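Local structure of putative rRNA methylase (Clostridium thermocellum ATCC 27405, 3EEY) at residues 4-16 with 168-182. The protein binds S-adenosylmethionine and is probably a methyltransferase, perhaps one acting on ribosomal RNA. Residues are numbered along the deposited sequence; the frame is centred on the assembly and turned at random.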
ATOM      1  N   THR A   4       6.406   2.299 -12.333  1.00 64.30           N
ATOM      2  CA  THR A   4       4.951   2.285 -12.247  1.00 62.67           C
ATOM      3  C   THR A   4       4.514   1.562 -10.967  1.00 61.50           C
ATOM      4  O   THR A   4       5.144   0.583 -10.547  1.00 63.69           O
ATOM      5  CB  THR A   4       4.327   1.576 -13.485  1.00 63.58           C
ATOM      6  OG1 THR A   4       4.989   2.006 -14.677  1.00 70.77           O
ATOM      7  CG2 THR A   4       2.839   1.879 -13.629  1.00 62.25           C
ATOM      8  N   ILE A   5       3.451   2.065 -10.344  1.00 54.89           N
ATOM      9  CA  ILE A   5       2.809   1.399  -9.216  1.00 47.31           C
ATOM     10  C   ILE A   5       2.190   0.078  -9.691  1.00 44.88           C
ATOM     11  O   ILE A   5       1.399   0.056 -10.641  1.00 46.93           O
ATOM     12  CB  ILE A   5       1.746   2.320  -8.557  1.00 48.40           C
ATOM     13  CG1 ILE A   5       2.433   3.398  -7.713  1.00 46.70           C
ATOM     14  CG2 ILE A   5       0.769   1.505  -7.718  1.00 35.67           C
ATOM     15  CD1 ILE A   5       1.503   4.435  -7.186  1.00 42.35           C
ATOM     16  N   LYS A   6       2.582  -1.020  -9.044  1.00 44.64           N
ATOM     17  CA  LYS A   6       2.140  -2.356  -9.441  1.00 39.17           C
ATOM     18  C   LYS A   6       0.758  -2.665  -8.911  1.00 41.99           C
ATOM     19  O   LYS A   6       0.309  -2.070  -7.929  1.00 41.97           O
ATOM     20  CB  LYS A   6       3.120  -3.424  -8.950  1.00 40.19           C
ATOM     21  CG  LYS A   6       4.482  -3.349  -9.585  1.00 42.24           C
ATOM     22  CD  LYS A   6       5.416  -4.416  -9.055  1.00 42.69           C
ATOM     23  CE  LYS A   6       6.852  -4.098  -9.467  1.00 49.88           C
ATOM     24  NZ  LYS A   6       7.859  -4.989  -8.834  1.00 57.02           N
ATOM     25  N   ASN A   7       0.085  -3.613  -9.556  1.00 39.11           N
ATOM     26  CA  ASN A   7      -1.181  -4.126  -9.031  1.00 42.56           C
ATOM     27  C   ASN A   7      -0.958  -4.974  -7.776  1.00 33.45           C
ATOM     28  O   ASN A   7       0.188  -5.237  -7.405  1.00 34.92           O
ATOM     29  CB  ASN A   7      -1.964  -4.891 -10.109  1.00 34.56           C
ATOM     30  CG  ASN A   7      -1.248  -6.147 -10.604  1.00 45.74           C
ATOM     31  OD1 ASN A   7      -0.161  -6.505 -10.146  1.00 49.16           O
ATOM     32  ND2 ASN A   7      -1.868  -6.820 -11.556  1.00 33.56           N
ATOM     33  N   SER A   8      -2.045  -5.399  -7.144  1.00 31.06           N
ATOM     34  CA  SER A   8      -1.991  -6.164  -5.896  1.00 35.55           C
ATOM     35  C   SER A   8      -1.128  -7.417  -5.999  1.00 35.00           C
ATOM     36  O   SER A   8      -0.262  -7.648  -5.153  1.00 32.82           O
ATOM     37  CB  SER A   8      -3.397  -6.511  -5.432  1.00 39.01           C
ATOM     38  OG  SER A   8      -4.100  -5.332  -5.093  1.00 36.80           O
ATOM     39  N   LEU A   9      -1.334  -8.192  -7.063  1.00 35.04           N
ATOM     40  CA  LEU A   9      -0.525  -9.375  -7.337  1.00 33.78           C
ATOM     41  C   LEU A   9       0.977  -9.090  -7.402  1.00 32.64           C
ATOM     42  O   LEU A   9       1.766  -9.800  -6.788  1.00 44.32           O
ATOM     43  CB  LEU A   9      -0.991 -10.053  -8.629  1.00 42.12           C
ATOM     44  CG  LEU A   9      -0.316 -11.370  -9.036  1.00 41.09           C
ATOM     45  CD1 LEU A   9      -0.509 -12.485  -8.000  1.00 38.07           C
ATOM     46  CD2 LEU A   9      -0.819 -11.818 -10.395  1.00 48.81           C
ATOM     47  N   GLY A  10       1.364  -8.051  -8.134  1.00 36.84           N
ATOM     48  CA  GLY A  10       2.756  -7.633  -8.227  1.00 33.52           C
ATOM     49  C   GLY A  10       3.327  -7.101  -6.925  1.00 36.12           C
ATOM     50  O   GLY A  10       4.493  -7.338  -6.614  1.00 38.59           O
ATOM     51  N   GLN A  11       2.500  -6.381  -6.171  1.00 36.39           N
ATOM     52  CA  GLN A  11       2.875  -5.820  -4.875  1.00 31.73           C
ATOM     53  C   GLN A  11       3.070  -6.867  -3.773  1.00 37.52           C
ATOM     54  O   GLN A  11       3.949  -6.701  -2.919  1.00 41.25           O
ATOM     55  CB  GLN A  11       1.856  -4.775  -4.436  1.00 37.49           C
ATOM     56  CG  GLN A  11       1.987  -3.447  -5.150  1.00 31.44           C
ATOM     57  CD  GLN A  11       1.234  -2.351  -4.460  1.00 39.36           C
ATOM     58  OE1 GLN A  11       1.430  -2.092  -3.267  1.00 36.67           O
ATOM     59  NE2 GLN A  11       0.365  -1.688  -5.205  1.00 37.69           N
ATOM     60  N   SER A  12       2.261  -7.934  -3.799  1.00 32.00           N
ATOM     61  CA  SER A  12       2.435  -9.073  -2.884  1.00 30.79           C
ATOM     62  C   SER A  12       3.840  -9.682  -2.970  1.00 32.25           C
ATOM     63  O   SER A  12       4.470  -9.945  -1.948  1.00 30.81           O
ATOM     64  CB  SER A  12       1.366 -10.141  -3.112  1.00 33.28           C
ATOM     65  OG  SER A  12       1.525 -10.805  -4.357  1.00 40.46           O
ATOM     66  N   HIS A  13       4.335  -9.863  -4.190  1.00 32.19           N
ATOM     67  CA  HIS A  13       5.697 -10.340  -4.425  1.00 23.86           C
ATOM     68  C   HIS A  13       6.768  -9.379  -3.902  1.00 31.40           C
ATOM     69  O   HIS A  13       7.762  -9.816  -3.319  1.00 38.93           O
ATOM     70  CB  HIS A  13       5.900 -10.591  -5.914  1.00 28.08           C
ATOM     71  CG  HIS A  13       5.226 -11.829  -6.415  1.00 38.27           C
ATOM     72  ND1 HIS A  13       5.885 -12.785  -7.154  1.00 53.28           N
ATOM     73  CD2 HIS A  13       3.953 -12.267  -6.287  1.00 50.58           C
ATOM     74  CE1 HIS A  13       5.048 -13.757  -7.462  1.00 48.87           C
ATOM     75  NE2 HIS A  13       3.869 -13.468  -6.943  1.00 41.97           N
ATOM     76  N   ASP A  14       6.557  -8.077  -4.111  1.00 36.35           N
ATOM     77  CA  ASP A  14       7.449  -7.031  -3.601  1.00 35.78           C
ATOM     78  C   ASP A  14       7.540  -7.010  -2.074  1.00 37.90           C
ATOM     79  O   ASP A  14       8.630  -6.843  -1.524  1.00 38.99           O
ATOM     80  CB  ASP A  14       7.028  -5.647  -4.113  1.00 43.06           C
ATOM     81  CG  ASP A  14       7.406  -5.410  -5.572  1.00 51.08           C
ATOM     82  OD1 ASP A  14       8.021  -6.292  -6.206  1.00 53.33           O
ATOM     83  OD2 ASP A  14       7.094  -4.319  -6.087  1.00 57.45           O
ATOM     84  N   TYR A  15       6.393  -7.174  -1.411  1.00 39.11           N
ATOM     85  CA  TYR A  15       6.325  -7.279   0.046  1.00 39.45           C
ATOM     86  C   TYR A  15       6.995  -8.540   0.579  1.00 39.07           C
ATOM     87  O   TYR A  15       7.613  -8.506   1.639  1.00 38.33           O
ATOM     88  CB  TYR A  15       4.877  -7.216   0.535  1.00 38.09           C
ATOM     89  CG  TYR A  15       4.365  -5.809   0.738  1.00 41.58           C
ATOM     90  CD1 TYR A  15       3.531  -5.204  -0.205  1.00 37.41           C
ATOM     91  CD2 TYR A  15       4.712  -5.078   1.875  1.00 39.89           C
ATOM     92  CE1 TYR A  15       3.061  -3.903  -0.027  1.00 36.24           C
ATOM     93  CE2 TYR A  15       4.238  -3.778   2.068  1.00 36.04           C
ATOM     94  CZ  TYR A  15       3.414  -3.196   1.115  1.00 39.24           C
ATOM     95  OH  TYR A  15       2.946  -1.910   1.290  1.00 39.93           O
ATOM     96  N   ILE A  16       6.873  -9.639  -0.161  1.00 36.25           N
ATOM     97  CA  ILE A  16       7.483 -10.907   0.230  1.00 38.59           C
ATOM     98  C   ILE A  16       9.013 -10.839   0.099  1.00 42.25           C
ATOM     99  O   ILE A  16       9.726 -11.279   1.000  1.00 41.06           O
ATOM    100  CB  ILE A  16       6.857 -12.134  -0.539  1.00 38.66           C
ATOM    101  CG1 ILE A  16       5.399 -12.393  -0.120  1.00 35.54           C
ATOM    102  CG2 ILE A  16       7.668 -13.387  -0.340  1.00 38.03           C
ATOM    103  CD1 ILE A  16       5.165 -12.762   1.344  1.00 31.50           C
ATOM    104  N   GLN A 168      -2.698  -3.972   6.652  1.00 31.97           N
ATOM    105  CA  GLN A 168      -2.717  -2.916   5.673  1.00 30.24           C
ATOM    106  C   GLN A 168      -3.441  -3.365   4.417  1.00 33.37           C
ATOM    107  O   GLN A 168      -3.080  -4.369   3.816  1.00 32.64           O
ATOM    108  CB  GLN A 168      -1.296  -2.501   5.342  1.00 29.70           C
ATOM    109  CG  GLN A 168      -1.181  -1.374   4.362  1.00 30.15           C
ATOM    110  CD  GLN A 168       0.167  -1.367   3.674  1.00 34.46           C
ATOM    111  OE1 GLN A 168       1.058  -0.611   4.042  1.00 45.36           O
ATOM    112  NE2 GLN A 168       0.328  -2.231   2.682  1.00 38.58           N
ATOM    113  N   ARG A 169      -4.467  -2.614   4.031  1.00 33.01           N
ATOM    114  CA  ARG A 169      -5.173  -2.859   2.790  1.00 32.42           C
ATOM    115  C   ARG A 169      -4.725  -1.892   1.686  1.00 33.24           C
ATOM    116  O   ARG A 169      -4.593  -0.700   1.916  1.00 28.38           O
ATOM    117  CB  ARG A 169      -6.672  -2.752   3.004  1.00 31.24           C
ATOM    118  CG  ARG A 169      -7.472  -3.193   1.783  1.00 35.15           C
ATOM    119  CD  ARG A 169      -8.913  -2.743   1.848  1.00 21.09           C
ATOM    120  NE  ARG A 169      -9.074  -1.344   2.252  1.00 32.77           N
ATOM    121  CZ  ARG A 169     -10.212  -0.836   2.727  1.00 43.39           C
ATOM    122  NH1 ARG A 169     -11.286  -1.607   2.849  1.00 35.54           N
ATOM    123  NH2 ARG A 169     -10.283   0.437   3.079  1.00 41.26           N
ATOM    124  N   THR A 170      -4.484  -2.431   0.496  1.00 28.39           N
ATOM    125  CA  THR A 170      -4.126  -1.648  -0.667  1.00 36.03           C
ATOM    126  C   THR A 170      -5.210  -1.873  -1.725  1.00 33.91           C
ATOM    127  O   THR A 170      -5.611  -3.002  -1.974  1.00 29.57           O
ATOM    128  CB  THR A 170      -2.713  -2.029  -1.183  1.00 41.88           C
ATOM    129  OG1 THR A 170      -1.753  -1.796  -0.144  1.00 45.13           O
ATOM    130  CG2 THR A 170      -2.323  -1.202  -2.392  1.00 43.07           C
ATOM    131  N   ASP A 171      -5.675  -0.786  -2.330  1.00 35.49           N
ATOM    132  CA  ASP A 171      -6.905  -0.777  -3.091  1.00 38.59           C
ATOM    133  C   ASP A 171      -6.789   0.242  -4.223  1.00 36.59           C
ATOM    134  O   ASP A 171      -6.341   1.360  -4.004  1.00 42.22           O
ATOM    135  CB  ASP A 171      -8.052  -0.384  -2.153  1.00 44.97           C
ATOM    136  CG  ASP A 171      -9.409  -0.836  -2.650  1.00 63.14           C
ATOM    137  OD1 ASP A 171      -9.493  -1.457  -3.736  1.00 79.14           O
ATOM    138  OD2 ASP A 171     -10.400  -0.565  -1.937  1.00 64.94           O
ATOM    139  N   PHE A 172      -7.195  -0.157  -5.426  1.00 28.23           N
ATOM    140  CA  PHE A 172      -7.227   0.736  -6.578  1.00 32.90           C
ATOM    141  C   PHE A 172      -8.641   1.218  -6.806  1.00 35.92           C
ATOM    142  O   PHE A 172      -9.477   0.497  -7.332  1.00 36.04           O
ATOM    143  CB  PHE A 172      -6.631   0.054  -7.807  1.00 25.38           C
ATOM    144  CG  PHE A 172      -5.206  -0.378  -7.594  1.00 22.70           C
ATOM    145  CD1 PHE A 172      -4.156   0.525  -7.759  1.00 32.99           C
ATOM    146  CD2 PHE A 172      -4.917  -1.676  -7.170  1.00 28.50           C
ATOM    147  CE1 PHE A 172      -2.822   0.136  -7.533  1.00 31.91           C
ATOM    148  CE2 PHE A 172      -3.590  -2.071  -6.926  1.00 35.68           C
ATOM    149  CZ  PHE A 172      -2.554  -1.168  -7.111  1.00 33.59           C
ATOM    150  N   ILE A 173      -8.892   2.452  -6.383  1.00 40.03           N
ATOM    151  CA  ILE A 173     -10.251   2.929  -6.153  1.00 38.89           C
ATOM    152  C   ILE A 173     -10.905   3.559  -7.383  1.00 40.13           C
ATOM    153  O   ILE A 173     -12.110   3.777  -7.384  1.00 35.55           O
ATOM    154  CB  ILE A 173     -10.327   3.884  -4.915  1.00 37.41           C
ATOM    155  CG1 ILE A 173      -9.491   5.146  -5.140  1.00 42.88           C
ATOM    156  CG2 ILE A 173      -9.862   3.162  -3.661  1.00 33.59           C
ATOM    157  CD1 ILE A 173      -9.598   6.199  -4.040  1.00 37.65           C
ATOM    158  N   ASN A 174     -10.109   3.845  -8.414  1.00 42.38           N
ATOM    159  CA  ASN A 174     -10.623   4.404  -9.660  1.00 39.36           C
ATOM    160  C   ASN A 174     -10.779   3.373 -10.782  1.00 43.84           C
ATOM    161  O   ASN A 174     -11.175   3.713 -11.901  1.00 46.89           O
ATOM    162  CB  ASN A 174      -9.769   5.587 -10.120  1.00 33.49           C
ATOM    163  CG  ASN A 174      -8.457   5.163 -10.755  1.00 40.09           C
ATOM    164  OD1 ASN A 174      -7.816   4.204 -10.323  1.00 46.35           O
ATOM    165  ND2 ASN A 174      -8.032   5.907 -11.768  1.00 35.59           N
ATOM    166  N   GLN A 175     -10.463   2.117 -10.470  1.00 45.05           N
ATOM    167  CA  GLN A 175     -10.615   1.019 -11.421  1.00 43.47           C
ATOM    168  C   GLN A 175     -11.972   0.354 -11.273  1.00 46.92           C
ATOM    169  O   GLN A 175     -12.463   0.161 -10.162  1.00 52.56           O
ATOM    170  CB  GLN A 175      -9.501  -0.018 -11.250  1.00 36.70           C
ATOM    171  CG  GLN A 175      -8.133   0.451 -11.707  1.00 39.00           C
ATOM    172  CD  GLN A 175      -7.062  -0.608 -11.535  1.00 45.69           C
ATOM    173  OE1 GLN A 175      -7.327  -1.803 -11.674  1.00 50.64           O
ATOM    174  NE2 GLN A 175      -5.842  -0.174 -11.228  1.00 47.68           N
ATOM    175  N   ALA A 176     -12.580   0.023 -12.409  1.00 55.13           N
ATOM    176  CA  ALA A 176     -13.826  -0.732 -12.433  1.00 57.01           C
ATOM    177  C   ALA A 176     -13.515  -2.218 -12.577  1.00 54.86           C
ATOM    178  O   ALA A 176     -12.345  -2.597 -12.746  1.00 53.29           O
ATOM    179  CB  ALA A 176     -14.710  -0.255 -13.582  1.00 58.50           C
ATOM    180  N   ASN A 177     -14.564  -3.039 -12.511  1.00 53.54           N
ATOM    181  CA  ASN A 177     -14.478  -4.495 -12.708  1.00 58.62           C
ATOM    182  C   ASN A 177     -13.588  -5.186 -11.668  1.00 56.07           C
ATOM    183  O   ASN A 177     -12.673  -5.950 -12.002  1.00 55.96           O
ATOM    184  CB  ASN A 177     -14.109  -4.857 -14.167  1.00 62.29           C
ATOM    185  CG  ASN A 177     -14.415  -6.316 -14.525  1.00 71.71           C
ATOM    186  OD1 ASN A 177     -15.262  -6.973 -13.907  1.00 71.33           O
ATOM    187  ND2 ASN A 177     -13.715  -6.823 -15.536  1.00 74.93           N
ATOM    188  N   CYS A 178     -13.874  -4.865 -10.406  1.00 47.71           N
ATOM    189  CA  CYS A 178     -13.296  -5.530  -9.233  1.00 48.25           C
ATOM    190  C   CYS A 178     -11.782  -5.731  -9.269  1.00 44.35           C
ATOM    191  O   CYS A 178     -11.321  -6.874  -9.371  1.00 43.24           O
ATOM    192  CB  CYS A 178     -13.986  -6.874  -9.016  1.00 49.03           C
ATOM    193  SG  CYS A 178     -15.759  -6.730  -8.940  1.00 57.66           S
ATOM    194  N   PRO A 179     -11.002  -4.632  -9.201  1.00 39.97           N
ATOM    195  CA  PRO A 179      -9.558  -4.828  -9.181  1.00 38.13           C
ATOM    196  C   PRO A 179      -9.179  -5.568  -7.892  1.00 37.23           C
ATOM    197  O   PRO A 179      -9.728  -5.267  -6.823  1.00 39.16           O
ATOM    198  CB  PRO A 179      -9.007  -3.393  -9.191  1.00 34.19           C
ATOM    199  CG  PRO A 179     -10.106  -2.560  -8.638  1.00 34.88           C
ATOM    200  CD  PRO A 179     -11.364  -3.204  -9.105  1.00 37.45           C
ATOM    201  N   PRO A 180      -8.308  -6.585  -8.000  1.00 38.96           N
ATOM    202  CA  PRO A 180      -7.880  -7.356  -6.826  1.00 35.33           C
ATOM    203  C   PRO A 180      -7.300  -6.498  -5.698  1.00 31.51           C
ATOM    204  O   PRO A 180      -6.604  -5.510  -5.944  1.00 33.19           O
ATOM    205  CB  PRO A 180      -6.820  -8.310  -7.396  1.00 38.63           C
ATOM    206  CG  PRO A 180      -7.175  -8.435  -8.837  1.00 34.05           C
ATOM    207  CD  PRO A 180      -7.696  -7.093  -9.244  1.00 39.00           C
ATOM    208  N   ILE A 181      -7.622  -6.885  -4.471  1.00 34.68           N
ATOM    209  CA  ILE A 181      -7.238  -6.158  -3.265  1.00 28.45           C
ATOM    210  C   ILE A 181      -6.065  -6.847  -2.573  1.00 25.37           C
ATOM    211  O   ILE A 181      -6.071  -8.056  -2.452  1.00 22.18           O
ATOM    212  CB  ILE A 181      -8.449  -6.072  -2.322  1.00 28.21           C
ATOM    213  CG1 ILE A 181      -9.470  -5.074  -2.881  1.00 34.35           C
ATOM    214  CG2 ILE A 181      -8.050  -5.690  -0.904  1.00 31.32           C
ATOM    215  CD1 ILE A 181     -10.822  -5.153  -2.208  1.00 37.43           C
ATOM    216  N   LEU A 182      -5.066  -6.079  -2.127  1.00 32.92           N
ATOM    217  CA  LEU A 182      -3.957  -6.623  -1.337  1.00 28.11           C
ATOM    218  C   LEU A 182      -4.069  -6.313   0.158  1.00 25.90           C
ATOM    219  O   LEU A 182      -4.142  -5.158   0.547  1.00 23.93           O
ATOM    220  CB  LEU A 182      -2.614  -6.100  -1.846  1.00 29.14           C
ATOM    221  CG  LEU A 182      -1.375  -6.549  -1.061  1.00 25.77           C
ATOM    222  CD1 LEU A 182      -1.135  -8.060  -1.150  1.00 26.99           C
ATOM    223  CD2 LEU A 182      -0.156  -5.789  -1.515  1.00 29.71           C
TER
HETATM  224  O   HOH W   1      -4.720  -5.484  -8.335  1.00 36.83           O
HETATM  225  O   HOH W   2       0.829  -1.279  -0.867  1.00 32.61           O
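Leu182 packs its two methyls against helix 8-16: CD2 lies 3.7 Å from Gln11 CB and also touches the Tyr15 ring, while CD1 meets Ser12 CB. With CG anti to the backbone N (chi1 177°), both methyls are carried to the helix from the C-terminal antiparallel hairpin, strands 165-172 and 181-187, that forms one end of the chain's Rossmann-like methyltransferase sheet. The N-terminal helix packs on the side of the hairpin that bears Gln168, Thr170, Phe172 and Leu182. At the helix start Ser8 OG donates to Pro180 O (2.7 Å) from above the carbonyl plane, and water 1 links Ser8 N to the same oxygen, so two donors grip it just before strand 181-187. Phe172 is met at its ring edge by Ile5 CG2, 3.8 Å from CE1, and by Lys6 O. That carbonyl also accepts from Gln11 NE2 (2.8 Å) and lies close to the plane of the glutamine amide; the same nitrogen also bonds Gln168 OE1 of the second subunit. Strand 168-172 pairs antiparallel with its counterpart there, continuing the sheet through the dimer. Water 2 joins Gln11 OE1, Thr170 OG1 and Tyr15 OH. The same hydroxyl receives a nearly straight bond from Gln168 NE2 (3.0 Å, 166°), whose amide plane stands 73° from the tyrosine ring.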